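Local coordinates for protein AT-less polyketide synthase (Streptomyces platensis subsp. rosaceus, PDB 4TKT) that probably catalyses decarboxylative carbon-carbon bond formation as a ketosynthase domain of the AT-less type I polyketide synthase for isomigrastatin, at residues Arg259-Ala262 and Asp263-Asp267; Ala497-Gln501 and Val502-Ala506; Ala491-Pro494 and Asp495-Tyr498; Ser188-Ser191 and Ala192-Leu195. All coordinates share one frame; numbering follows the deposited sequence.

Contact 1: residues Arg259-Ala262 and Asp263-Asp267; sequences RPLA and DAVAD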
ATOM      1  N   ARG A 259       3.343   6.833 -12.141  1.00 28.85           N
ATOM      2  CA  ARG A 259       4.212   7.395 -13.164  1.00 30.70           C
ATOM      3  C   ARG A 259       3.651   7.131 -14.561  1.00 34.71           C
ATOM      4  O   ARG A 259       3.097   6.062 -14.809  1.00 36.74           O
ATOM      5  CB  ARG A 259       5.612   6.796 -13.028  1.00 39.66           C
ATOM      6  CG  ARG A 259       6.648   7.424 -13.914  1.00 43.34           C
ATOM      7  CD  ARG A 259       8.038   6.973 -13.533  1.00 36.60           C
ATOM      8  NE  ARG A 259       9.039   7.808 -14.182  1.00 40.13           N
ATOM      9  CZ  ARG A 259      10.342   7.564 -14.152  1.00 45.24           C
ATOM     10  NH1 ARG A 259      10.798   6.501 -13.505  1.00 42.20           N
ATOM     11  NH2 ARG A 259      11.184   8.380 -14.771  1.00 55.38           N
ATOM     12  N   PRO A 260       3.774   8.112 -15.474  1.00 36.51           N
ATOM     13  CA  PRO A 260       3.385   7.886 -16.872  1.00 33.46           C
ATOM     14  C   PRO A 260       4.099   6.673 -17.456  1.00 40.20           C
ATOM     15  O   PRO A 260       5.317   6.566 -17.326  1.00 40.65           O
ATOM     16  CB  PRO A 260       3.822   9.174 -17.572  1.00 34.10           C
ATOM     17  CG  PRO A 260       3.769  10.207 -16.507  1.00 32.73           C
ATOM     18  CD  PRO A 260       4.172   9.511 -15.234  1.00 31.56           C
ATOM     19  N   LEU A 261       3.342   5.779 -18.085  1.00 42.06           N
ATOM     20  CA  LEU A 261       3.860   4.495 -18.555  1.00 36.52           C
ATOM     21  C   LEU A 261       5.107   4.623 -19.425  1.00 45.11           C
ATOM     22  O   LEU A 261       6.043   3.837 -19.293  1.00 47.07           O
ATOM     23  CB  LEU A 261       2.772   3.745 -19.325  1.00 37.48           C
ATOM     24  CG  LEU A 261       3.132   2.335 -19.795  1.00 38.73           C
ATOM     25  CD1 LEU A 261       3.646   1.502 -18.634  1.00 37.80           C
ATOM     26  CD2 LEU A 261       1.926   1.673 -20.432  1.00 39.57           C
ATOM     27  N   ALA A 262       5.116   5.614 -20.309  1.00 44.63           N
ATOM     28  CA  ALA A 262       6.248   5.827 -21.206  1.00 45.93           C
ATOM     29  C   ALA A 262       7.532   6.105 -20.429  1.00 44.74           C
ATOM     30  O   ALA A 262       8.603   5.611 -20.784  1.00 49.42           O
ATOM     31  CB  ALA A 262       5.954   6.970 -22.164  1.00 41.00           C
ATOM     32  N   ASP A 263       7.413   6.893 -19.366  1.00 39.68           N
ATOM     33  CA  ASP A 263       8.561   7.268 -18.550  1.00 37.63           C
ATOM     34  C   ASP A 263       9.074   6.086 -17.734  1.00 40.15           C
ATOM     35  O   ASP A 263      10.280   5.925 -17.555  1.00 42.13           O
ATOM     36  CB  ASP A 263       8.196   8.429 -17.624  1.00 42.87           C
ATOM     37  CG  ASP A 263       7.611   9.607 -18.376  1.00 50.33           C
ATOM     38  OD1 ASP A 263       7.402   9.482 -19.600  1.00 53.06           O
ATOM     39  OD2 ASP A 263       7.345  10.651 -17.745  1.00 55.69           O
ATOM     40  N   ALA A 264       8.157   5.263 -17.236  1.00 36.12           N
ATOM     41  CA  ALA A 264       8.540   4.080 -16.474  1.00 42.79           C
ATOM     42  C   ALA A 264       9.253   3.072 -17.369  1.00 45.96           C
ATOM     43  O   ALA A 264      10.281   2.513 -16.991  1.00 51.48           O
ATOM     44  CB  ALA A 264       7.324   3.445 -15.827  1.00 34.85           C
ATOM     45  N   VAL A 265       8.699   2.846 -18.555  1.00 46.94           N
ATOM     46  CA  VAL A 265       9.295   1.928 -19.518  1.00 47.74           C
ATOM     47  C   VAL A 265      10.692   2.396 -19.920  1.00 50.11           C
ATOM     48  O   VAL A 265      11.629   1.599 -19.978  1.00 49.29           O
ATOM     49  CB  VAL A 265       8.412   1.777 -20.774  1.00 45.64           C
ATOM     50  CG1 VAL A 265       9.171   1.080 -21.887  1.00 44.25           C
ATOM     51  CG2 VAL A 265       7.142   1.011 -20.434  1.00 41.46           C
ATOM     52  N   ALA A 266      10.830   3.694 -20.173  1.00 54.62           N
ATOM     53  CA  ALA A 266      12.107   4.266 -20.597  1.00 42.53           C
ATOM     54  C   ALA A 266      13.168   4.199 -19.499  1.00 45.59           C
ATOM     55  O   ALA A 266      14.365   4.174 -19.786  1.00 52.78           O
ATOM     56  CB  ALA A 266      11.915   5.706 -21.046  1.00 42.50           C
ATOM     57  N   ASP A 267      12.724   4.172 -18.247  1.00 45.43           N
ATOM     58  CA  ASP A 267      13.634   4.193 -17.106  1.00 47.26           C
ATOM     59  C   ASP A 267      13.878   2.801 -16.537  1.00 46.19           C
ATOM     60  O   ASP A 267      14.562   2.648 -15.526  1.00 56.00           O
ATOM     61  CB  ASP A 267      13.092   5.118 -16.013  1.00 43.80           C
ATOM     62  CG  ASP A 267      13.258   6.583 -16.359  1.00 53.10           C
ATOM     63  OD1 ASP A 267      13.442   6.888 -17.556  1.00 53.70           O
ATOM     64  OD2 ASP A 267      13.206   7.429 -15.440  1.00 42.19           O
TER
HETATM   65  O   HOH W   1       7.962  10.310 -14.695  1.00 35.41           O
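Arg259 stretches along one flank of the first helical turn, CG anti to the backbone N (chi1 -173°), and presents one guanidinium face to the backbone, with Asp263 O 3.7 Å above its centre. NH2 makes a salt bridge with Asp267 OD2 near the guanidinium plane, the carboxylate turned 82° against it; the modelled 2.3 Å between Arg259 NH2 and Asp267 OD2 is doubtfully short. Asp269 pairs with Arg259 NH1, and Arg123 with Asp267 OD1. On this tight, buried side Ala264 packs on Ala10 and Val12 of strand 9-17. Pro260 joins the end of strand 252-260, in the central sheet of the thiolase fold, to helix 261-266: it is the N-cap, and its O receives Ala264 N at 3.1 Å and, weakly, Asp263 N. Between Arg259 and the partly exposed Asp263 a water accepts from Arg259 NE (2.8 Å) and donates to Asp263 OD2 (3.1 Å). With an alanine in place of Asp263, that water would probably lose this acceptor and the CB-CG edge of Pro260, whose CG lies 3.8 Å from Asp263 OD2, would be less covered. The loose side lies farther round, where Leu261 CD1 meets Val265 CG2 at 4.0 Å and Ala262, Val265 and Ala266 are exposed.

Contact 2: residues Ala497-Gln501 and Val502-Ala506; sequences AYTLQ and VGREA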
ATOM      1  N   ALA A 497      22.037  -6.855  -7.118  1.00 38.60           N
ATOM      2  CA  ALA A 497      23.101  -5.890  -6.869  1.00 38.19           C
ATOM      3  C   ALA A 497      22.716  -4.498  -7.358  1.00 38.15           C
ATOM      4  O   ALA A 497      22.917  -3.511  -6.655  1.00 37.18           O
ATOM      5  CB  ALA A 497      24.395  -6.345  -7.531  1.00 40.87           C
ATOM      6  N   TYR A 498      22.157  -4.431  -8.561  1.00 38.09           N
ATOM      7  CA  TYR A 498      21.755  -3.158  -9.147  1.00 43.19           C
ATOM      8  C   TYR A 498      20.683  -2.469  -8.306  1.00 42.75           C
ATOM      9  O   TYR A 498      20.761  -1.265  -8.046  1.00 43.29           O
ATOM     10  CB  TYR A 498      21.249  -3.367 -10.576  1.00 38.42           C
ATOM     11  CG  TYR A 498      20.788  -2.098 -11.256  1.00 45.57           C
ATOM     12  CD1 TYR A 498      21.704  -1.171 -11.733  1.00 44.97           C
ATOM     13  CD2 TYR A 498      19.435  -1.831 -11.428  1.00 38.06           C
ATOM     14  CE1 TYR A 498      21.289  -0.010 -12.357  1.00 46.53           C
ATOM     15  CE2 TYR A 498      19.008  -0.673 -12.052  1.00 37.94           C
ATOM     16  CZ  TYR A 498      19.940   0.235 -12.514  1.00 49.75           C
ATOM     17  OH  TYR A 498      19.526   1.391 -13.135  1.00 48.94           O
ATOM     18  N   THR A 499      19.689  -3.243  -7.880  1.00 37.12           N
ATOM     19  CA  THR A 499      18.598  -2.721  -7.067  1.00 36.54           C
ATOM     20  C   THR A 499      19.110  -2.138  -5.749  1.00 45.13           C
ATOM     21  O   THR A 499      18.692  -1.059  -5.335  1.00 45.37           O
ATOM     22  CB  THR A 499      17.546  -3.814  -6.768  1.00 36.76           C
ATOM     23  OG1 THR A 499      17.004  -4.313  -7.998  1.00 43.38           O
ATOM     24  CG2 THR A 499      16.416  -3.256  -5.922  1.00 36.18           C
ATOM     25  N   LEU A 500      20.030  -2.847  -5.104  1.00 36.18           N
ATOM     26  CA  LEU A 500      20.547  -2.419  -3.806  1.00 40.72           C
ATOM     27  C   LEU A 500      21.523  -1.251  -3.915  1.00 35.58           C
ATOM     28  O   LEU A 500      21.788  -0.556  -2.932  1.00 35.24           O
ATOM     29  CB  LEU A 500      21.219  -3.592  -3.097  1.00 39.85           C
ATOM     30  CG  LEU A 500      20.253  -4.692  -2.668  1.00 36.39           C
ATOM     31  CD1 LEU A 500      21.009  -5.905  -2.158  1.00 43.52           C
ATOM     32  CD2 LEU A 500      19.308  -4.160  -1.608  1.00 35.92           C
ATOM     33  N   GLN A 501      22.053  -1.034  -5.113  1.00 37.69           N
ATOM     34  CA  GLN A 501      22.994   0.057  -5.334  1.00 37.69           C
ATOM     35  C   GLN A 501      22.277   1.380  -5.573  1.00 40.62           C
ATOM     36  O   GLN A 501      22.460   2.339  -4.824  1.00 41.56           O
ATOM     37  CB  GLN A 501      23.911  -0.260  -6.518  1.00 36.34           C
ATOM     38  CG  GLN A 501      25.014  -1.253  -6.201  1.00 36.65           C
ATOM     39  CD  GLN A 501      25.759  -1.703  -7.438  1.00 43.93           C
ATOM     40  OE1 GLN A 501      25.711  -1.044  -8.477  1.00 49.69           O
ATOM     41  NE2 GLN A 501      26.446  -2.837  -7.337  1.00 41.13           N
ATOM     42  N   VAL A 502      21.451   1.421  -6.612  1.00 44.42           N
ATOM     43  CA  VAL A 502      20.840   2.671  -7.047  1.00 47.95           C
ATOM     44  C   VAL A 502      19.439   2.863  -6.453  1.00 41.80           C
ATOM     45  O   VAL A 502      18.842   3.933  -6.576  1.00 47.51           O
ATOM     46  CB  VAL A 502      20.776   2.734  -8.592  1.00 47.96           C
ATOM     47  CG1 VAL A 502      19.686   1.818  -9.118  1.00 46.71           C
ATOM     48  CG2 VAL A 502      20.574   4.168  -9.075  1.00 55.11           C
ATOM     49  N   GLY A 503      18.928   1.834  -5.784  1.00 39.82           N
ATOM     50  CA  GLY A 503      17.584   1.886  -5.234  1.00 34.52           C
ATOM     51  C   GLY A 503      17.508   1.960  -3.720  1.00 42.13           C
ATOM     52  O   GLY A 503      16.436   1.784  -3.139  1.00 39.25           O
ATOM     53  N   ARG A 504      18.641   2.213  -3.075  1.00 34.15           N
ATOM     54  CA  ARG A 504      18.668   2.370  -1.626  1.00 33.91           C
ATOM     55  C   ARG A 504      19.486   3.590  -1.224  1.00 37.30           C
ATOM     56  O   ARG A 504      20.412   3.989  -1.933  1.00 39.65           O
ATOM     57  CB  ARG A 504      19.238   1.121  -0.950  1.00 34.19           C
ATOM     58  CG  ARG A 504      18.411  -0.143  -1.135  1.00 34.41           C
ATOM     59  CD  ARG A 504      17.053  -0.035  -0.464  1.00 34.13           C
ATOM     60  NE  ARG A 504      16.352  -1.317  -0.439  1.00 43.93           N
ATOM     61  CZ  ARG A 504      15.580  -1.769  -1.422  1.00 43.36           C
ATOM     62  NH1 ARG A 504      15.408  -1.048  -2.523  1.00 34.50           N
ATOM     63  NH2 ARG A 504      14.982  -2.947  -1.307  1.00 44.24           N
ATOM     64  N   GLU A 505      19.135   4.180  -0.086  1.00 38.20           N
ATOM     65  CA  GLU A 505      19.886   5.304   0.465  1.00 42.71           C
ATOM     66  C   GLU A 505      21.194   4.818   1.076  1.00 44.54           C
ATOM     67  O   GLU A 505      21.207   3.848   1.835  1.00 45.62           O
ATOM     68  CB  GLU A 505      19.069   6.037   1.530  1.00 50.54           C
ATOM     69  CG  GLU A 505      17.631   6.322   1.140  1.00 64.44           C
ATOM     70  CD  GLU A 505      17.505   7.483   0.179  1.00 73.14           C
ATOM     71  OE1 GLU A 505      18.477   8.259   0.053  1.00 77.46           O
ATOM     72  OE2 GLU A 505      16.432   7.616  -0.447  1.00 72.54           O
ATOM     73  N   ALA A 506      22.291   5.489   0.749  1.00 45.22           N
ATOM     74  CA  ALA A 506      23.573   5.174   1.364  1.00 34.29           C
ATOM     75  C   ALA A 506      23.615   5.729   2.785  1.00 46.32           C
ATOM     76  O   ALA A 506      23.757   6.934   2.982  1.00 48.42           O
ATOM     77  CB  ALA A 506      24.715   5.732   0.534  1.00 34.54           C
TER
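Val502 lays CG1 over one face of the Tyr498 ring, a CH-pi contact 4.0 Å from CG1 to the ring centroid and 19° off the normal, shifted toward the phenol end, where CZ is 3.8 Å from CG1. The valine pays for this with its rotamer: CG1 takes the crowded position between backbone N and carbonyl carbon (chi1 74°), which also brings it 3.4 Å from Tyr498 O. The same carbonyl accepts Val502 N at 3.1 Å in an almost straight bond, whereas Gly503 N reaches Thr499 O only weakly as the chain leaves helix 493-502. Tyr498 also meets His591 edge-to-face. Beyond the glycine, Arg504 bends at chi2 (-65°) and folds back along the helix end. Its CG lies 4.1 Å from Leu500 CD2, and that methyl also covers one face of the guanidinium near the rim. NH1 donates in its own plane to Gly503 O at 3.1 Å, arriving from above the carbonyl plane. A leucine in place of Arg504 would probably leave Gly503 O without this donor and Glu107, a long and weak ion partner, without its positive mate. At the exit of this linker-domain helix the contact thus shields the arginine's aliphatic part with leucine, while its polar end bonds Gly503 O and, more weakly, reaches Pro603 O and Glu107 of the same chain.

Contact 3: residues Ala491-Pro494 and Asp495-Tyr498; sequences ADLP and DIAY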
ATOM      1  N   ALA A 491      21.429 -16.414 -11.147  1.00 46.25           N
ATOM      2  CA  ALA A 491      21.181 -15.602 -12.330  1.00 52.85           C
ATOM      3  C   ALA A 491      20.519 -14.274 -11.969  1.00 52.25           C
ATOM      4  O   ALA A 491      20.466 -13.355 -12.786  1.00 54.00           O
ATOM      5  CB  ALA A 491      20.324 -16.367 -13.324  1.00 47.38           C
ATOM      6  N   ASP A 492      20.022 -14.176 -10.740  1.00 44.36           N
ATOM      7  CA  ASP A 492      19.354 -12.965 -10.280  1.00 45.34           C
ATOM      8  C   ASP A 492      20.336 -11.948  -9.700  1.00 43.99           C
ATOM      9  O   ASP A 492      19.971 -10.800  -9.453  1.00 47.33           O
ATOM     10  CB  ASP A 492      18.290 -13.311  -9.234  1.00 50.00           C
ATOM     11  CG  ASP A 492      17.224 -14.250  -9.770  1.00 58.80           C
ATOM     12  OD1 ASP A 492      16.825 -14.094 -10.942  1.00 63.84           O
ATOM     13  OD2 ASP A 492      16.785 -15.146  -9.019  1.00 60.45           O
ATOM     14  N   LEU A 493      21.580 -12.371  -9.489  1.00 46.38           N
ATOM     15  CA  LEU A 493      22.584 -11.528  -8.830  1.00 44.96           C
ATOM     16  C   LEU A 493      22.837 -10.157  -9.477  1.00 44.39           C
ATOM     17  O   LEU A 493      23.022  -9.177  -8.757  1.00 46.92           O
ATOM     18  CB  LEU A 493      23.912 -12.282  -8.720  1.00 45.60           C
ATOM     19  CG  LEU A 493      24.019 -13.271  -7.558  1.00 49.60           C
ATOM     20  CD1 LEU A 493      25.432 -13.796  -7.438  1.00 60.33           C
ATOM     21  CD2 LEU A 493      23.587 -12.619  -6.263  1.00 42.64           C
ATOM     22  N   PRO A 494      22.873 -10.078 -10.821  1.00 45.36           N
ATOM     23  CA  PRO A 494      23.034  -8.729 -11.383  1.00 41.35           C
ATOM     24  C   PRO A 494      21.863  -7.794 -11.065  1.00 53.54           C
ATOM     25  O   PRO A 494      22.075  -6.599 -10.854  1.00 56.12           O
ATOM     26  CB  PRO A 494      23.126  -8.991 -12.889  1.00 42.26           C
ATOM     27  CG  PRO A 494      23.669 -10.372 -12.990  1.00 43.11           C
ATOM     28  CD  PRO A 494      23.044 -11.119 -11.851  1.00 42.92           C
ATOM     29  N   ASP A 495      20.649  -8.332 -11.025  1.00 53.22           N
ATOM     30  CA  ASP A 495      19.473  -7.526 -10.709  1.00 49.78           C
ATOM     31  C   ASP A 495      19.462  -7.112  -9.239  1.00 49.49           C
ATOM     32  O   ASP A 495      19.168  -5.963  -8.909  1.00 42.94           O
ATOM     33  CB  ASP A 495      18.189  -8.288 -11.044  1.00 51.27           C
ATOM     34  CG  ASP A 495      18.039  -8.556 -12.527  1.00 60.41           C
ATOM     35  OD1 ASP A 495      18.591  -7.780 -13.333  1.00 66.58           O
ATOM     36  OD2 ASP A 495      17.363  -9.543 -12.884  1.00 62.95           O
ATOM     37  N   ILE A 496      19.779  -8.062  -8.362  1.00 52.87           N
ATOM     38  CA  ILE A 496      19.820  -7.812  -6.926  1.00 38.86           C
ATOM     39  C   ILE A 496      20.828  -6.724  -6.581  1.00 38.27           C
ATOM     40  O   ILE A 496      20.514  -5.784  -5.853  1.00 37.60           O
ATOM     41  CB  ILE A 496      20.169  -9.092  -6.147  1.00 39.32           C
ATOM     42  CG1 ILE A 496      19.056 -10.129  -6.306  1.00 47.36           C
ATOM     43  CG2 ILE A 496      20.397  -8.781  -4.678  1.00 38.76           C
ATOM     44  CD1 ILE A 496      19.390 -11.476  -5.717  1.00 46.57           C
ATOM     45  N   ALA A 497      22.037  -6.855  -7.118  1.00 38.60           N
ATOM     46  CA  ALA A 497      23.101  -5.890  -6.869  1.00 38.19           C
ATOM     47  C   ALA A 497      22.716  -4.498  -7.358  1.00 38.15           C
ATOM     48  O   ALA A 497      22.917  -3.511  -6.655  1.00 37.18           O
ATOM     49  CB  ALA A 497      24.395  -6.345  -7.531  1.00 40.87           C
ATOM     50  N   TYR A 498      22.157  -4.431  -8.561  1.00 38.09           N
ATOM     51  CA  TYR A 498      21.755  -3.158  -9.147  1.00 43.19           C
ATOM     52  C   TYR A 498      20.683  -2.469  -8.306  1.00 42.75           C
ATOM     53  O   TYR A 498      20.761  -1.265  -8.046  1.00 43.29           O
ATOM     54  CB  TYR A 498      21.249  -3.367 -10.576  1.00 38.42           C
ATOM     55  CG  TYR A 498      20.788  -2.098 -11.256  1.00 45.57           C
ATOM     56  CD1 TYR A 498      21.704  -1.171 -11.733  1.00 44.97           C
ATOM     57  CD2 TYR A 498      19.435  -1.831 -11.428  1.00 38.06           C
ATOM     58  CE1 TYR A 498      21.289  -0.010 -12.357  1.00 46.53           C
ATOM     59  CE2 TYR A 498      19.008  -0.673 -12.052  1.00 37.94           C
ATOM     60  CZ  TYR A 498      19.940   0.235 -12.514  1.00 49.75           C
ATOM     61  OH  TYR A 498      19.526   1.391 -13.135  1.00 48.94           O
TER
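Ile496 points CG1 back along the helix, beside its own backbone N (chi1 -65°), and the extended chi2 (173°) carries CD1 onto the preceding turn. CG1 thereby comes to 3.3 Å from Asp492 O, and CD1 lies 4.1 Å from Asp492 CB and 4.4 Å from Leu493 CD2, a small apolar patch that Leu483 helps to cover. Asp492 O is at the same time the acceptor of Ile496 N at 3.0 Å, so backbone bond and side-chain packing share one carbonyl. Asp495 CB also lies 3.5 Å from Asp492 O, while Asp495 OD1 accepts from Arg598 N; Asp492 OD2 instead bonds to Ser489 N. Asp492 OD1 and Asp495 OD2 stay 5.0 Å apart, a like-charge pair that the nearby backbone N-H groups probably make tolerable. Pro494, with no N-H to give, contributes its carbonyl: Tyr498 N donates to Pro494 O at 3.2 Å. Leu493 O receives Ala497 N, and both of these residues set their side chains on Val460 of strand 460-466. A proline in an opening turn, followed by regular i to i+4 bonds, is a common way to begin an alpha-helix, here the helix that packs on strand 460-466 in the KS-MAT linker region.

Contact 4: residues Ser188-Ser191 and Ala192-Leu195; sequences SALS and AIHL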
ATOM      1  N   SER A 188     -11.701   7.724  -0.059  1.00 25.53           N
ATOM      2  CA  SER A 188     -10.572   8.651   0.022  1.00 21.28           C
ATOM      3  C   SER A 188      -9.343   8.203  -0.766  1.00 26.88           C
ATOM      4  O   SER A 188      -8.814   8.971  -1.569  1.00 32.87           O
ATOM      5  CB  SER A 188     -10.187   8.883   1.479  1.00 20.69           C
ATOM      6  OG  SER A 188     -11.217   9.580   2.158  1.00 26.84           O
ATOM      7  N   ALA A 189      -8.898   6.969  -0.545  1.00 21.85           N
ATOM      8  CA  ALA A 189      -7.688   6.466  -1.193  1.00 22.90           C
ATOM      9  C   ALA A 189      -7.819   6.476  -2.714  1.00 28.48           C
ATOM     10  O   ALA A 189      -6.893   6.867  -3.426  1.00 32.81           O
ATOM     11  CB  ALA A 189      -7.368   5.066  -0.702  1.00 26.67           C
ATOM     12  N   LEU A 190      -8.974   6.048  -3.208  1.00 28.82           N
ATOM     13  CA  LEU A 190      -9.219   6.031  -4.642  1.00 30.86           C
ATOM     14  C   LEU A 190      -9.335   7.443  -5.193  1.00 29.76           C
ATOM     15  O   LEU A 190      -8.982   7.701  -6.342  1.00 25.86           O
ATOM     16  CB  LEU A 190     -10.481   5.231  -4.960  1.00 27.30           C
ATOM     17  CG  LEU A 190     -10.196   3.917  -5.686  1.00 32.45           C
ATOM     18  CD1 LEU A 190      -9.195   3.093  -4.900  1.00 30.93           C
ATOM     19  CD2 LEU A 190     -11.472   3.135  -5.930  1.00 33.67           C
ATOM     20  N   SER A 191      -9.830   8.359  -4.370  1.00 31.33           N
ATOM     21  CA  SER A 191      -9.928   9.754  -4.772  1.00 26.43           C
ATOM     22  C   SER A 191      -8.537  10.370  -4.875  1.00 28.47           C
ATOM     23  O   SER A 191      -8.277  11.187  -5.756  1.00 29.01           O
ATOM     24  CB  SER A 191     -10.789  10.541  -3.789  1.00 26.16           C
ATOM     25  OG  SER A 191     -12.117  10.052  -3.779  1.00 31.93           O
ATOM     26  N   ALA A 192      -7.649   9.969  -3.970  1.00 22.57           N
ATOM     27  CA  ALA A 192      -6.264  10.429  -3.997  1.00 22.01           C
ATOM     28  C   ALA A 192      -5.574   9.959  -5.271  1.00 25.76           C
ATOM     29  O   ALA A 192      -4.890  10.732  -5.943  1.00 30.65           O
ATOM     30  CB  ALA A 192      -5.509   9.936  -2.773  1.00 21.33           C
ATOM     31  N   ILE A 193      -5.767   8.688  -5.598  1.00 29.52           N
ATOM     32  CA  ILE A 193      -5.226   8.114  -6.821  1.00 27.87           C
ATOM     33  C   ILE A 193      -5.763   8.851  -8.042  1.00 28.30           C
ATOM     34  O   ILE A 193      -5.022   9.151  -8.980  1.00 27.64           O
ATOM     35  CB  ILE A 193      -5.558   6.616  -6.919  1.00 27.71           C
ATOM     36  CG1 ILE A 193      -4.798   5.848  -5.831  1.00 26.29           C
ATOM     37  CG2 ILE A 193      -5.234   6.082  -8.306  1.00 25.23           C
ATOM     38  CD1 ILE A 193      -5.048   4.359  -5.821  1.00 23.96           C
ATOM     39  N   HIS A 194      -7.055   9.157  -8.010  1.00 29.99           N
ATOM     40  CA  HIS A 194      -7.695   9.917  -9.075  1.00 25.47           C
ATOM     41  C   HIS A 194      -7.007  11.262  -9.293  1.00 30.23           C
ATOM     42  O   HIS A 194      -6.658  11.616 -10.417  1.00 33.66           O
ATOM     43  CB  HIS A 194      -9.173  10.130  -8.752  1.00 25.50           C
ATOM     44  CG  HIS A 194      -9.894  10.976  -9.752  1.00 26.34           C
ATOM     45  ND1 HIS A 194     -10.305  10.494 -10.977  1.00 30.47           N
ATOM     46  CD2 HIS A 194     -10.271  12.275  -9.714  1.00 26.37           C
ATOM     47  CE1 HIS A 194     -10.906  11.459 -11.647  1.00 32.58           C
ATOM     48  NE2 HIS A 194     -10.899  12.550 -10.903  1.00 30.94           N
ATOM     49  N   LEU A 195      -6.806  12.005  -8.211  1.00 25.59           N
ATOM     50  CA  LEU A 195      -6.160  13.308  -8.295  1.00 29.78           C
ATOM     51  C   LEU A 195      -4.691  13.183  -8.687  1.00 30.93           C
ATOM     52  O   LEU A 195      -4.160  14.026  -9.408  1.00 29.97           O
ATOM     53  CB  LEU A 195      -6.286  14.051  -6.968  1.00 25.34           C
ATOM     54  CG  LEU A 195      -7.724  14.354  -6.549  1.00 25.66           C
ATOM     55  CD1 LEU A 195      -7.740  15.099  -5.238  1.00 23.09           C
ATOM     56  CD2 LEU A 195      -8.448  15.151  -7.628  1.00 24.67           C
TER
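Ile193 rests its side chain on the carbonyls of the turn before it. CB lies 3.6 Å from Leu190 O and almost as near Ala189 O. CG1, set beside the backbone N (chi1 -68°), drops to 3.3 Å from Ala189 O, the carbonyl that also accepts Ile193 N at 3.0 Å. The chain then runs out extended, and CD1 ends 3.9 Å from Ala189 O and 4.4 Å from Leu190 CD1, a loose methyl contact. Leu190 itself faces the sheet, touching Leu424 of strand 421-427 and Ala434 and Val436 of strand 432-439. On another side of the helix Ala192 CB sits 3.4 Å from Ala189 O. Ala192 N donates to Ser188 O at 2.8 Å. The buried hydroxyls are satisfied close by: Ser188 OG bonds to Met185 O and Thr184 N, Ser191 OG to Ala187 O and Thr184 OG1. His194 swings its ring away from this turn, and ND1 bonds to Thr278 OG1. Strand 179-182, a tight turn and then this buried helix with small residues make an arrangement consistent with the nucleophile elbow of thiolase-fold ketosynthases, in which the active-site cysteine characteristically lies just ahead of the helix.

Overall arrangement
Contacts 3 and 2 cover the start and the end of helix 493-502, sharing Ala497 and Tyr498, with centres 11 Å apart. Contact 1 belongs to the ketosynthase part yet comes within about 6 Å, nearest atoms, of each of them. Helix 113-121 touches both contact 1 and contact 2: Ala119 meets Arg259 and Asp267, while Arg113 N donates to Glu505 OE2. Contact 4 lies deepest, about 13 Å from the chain's centre, and probably closest to the catalytic centre, since its helix follows the turn expected to carry the cysteine. Its centre is 21 Å from that of contact 1 and 35 Å from that of contact 3, so the linker helix is remote from that site.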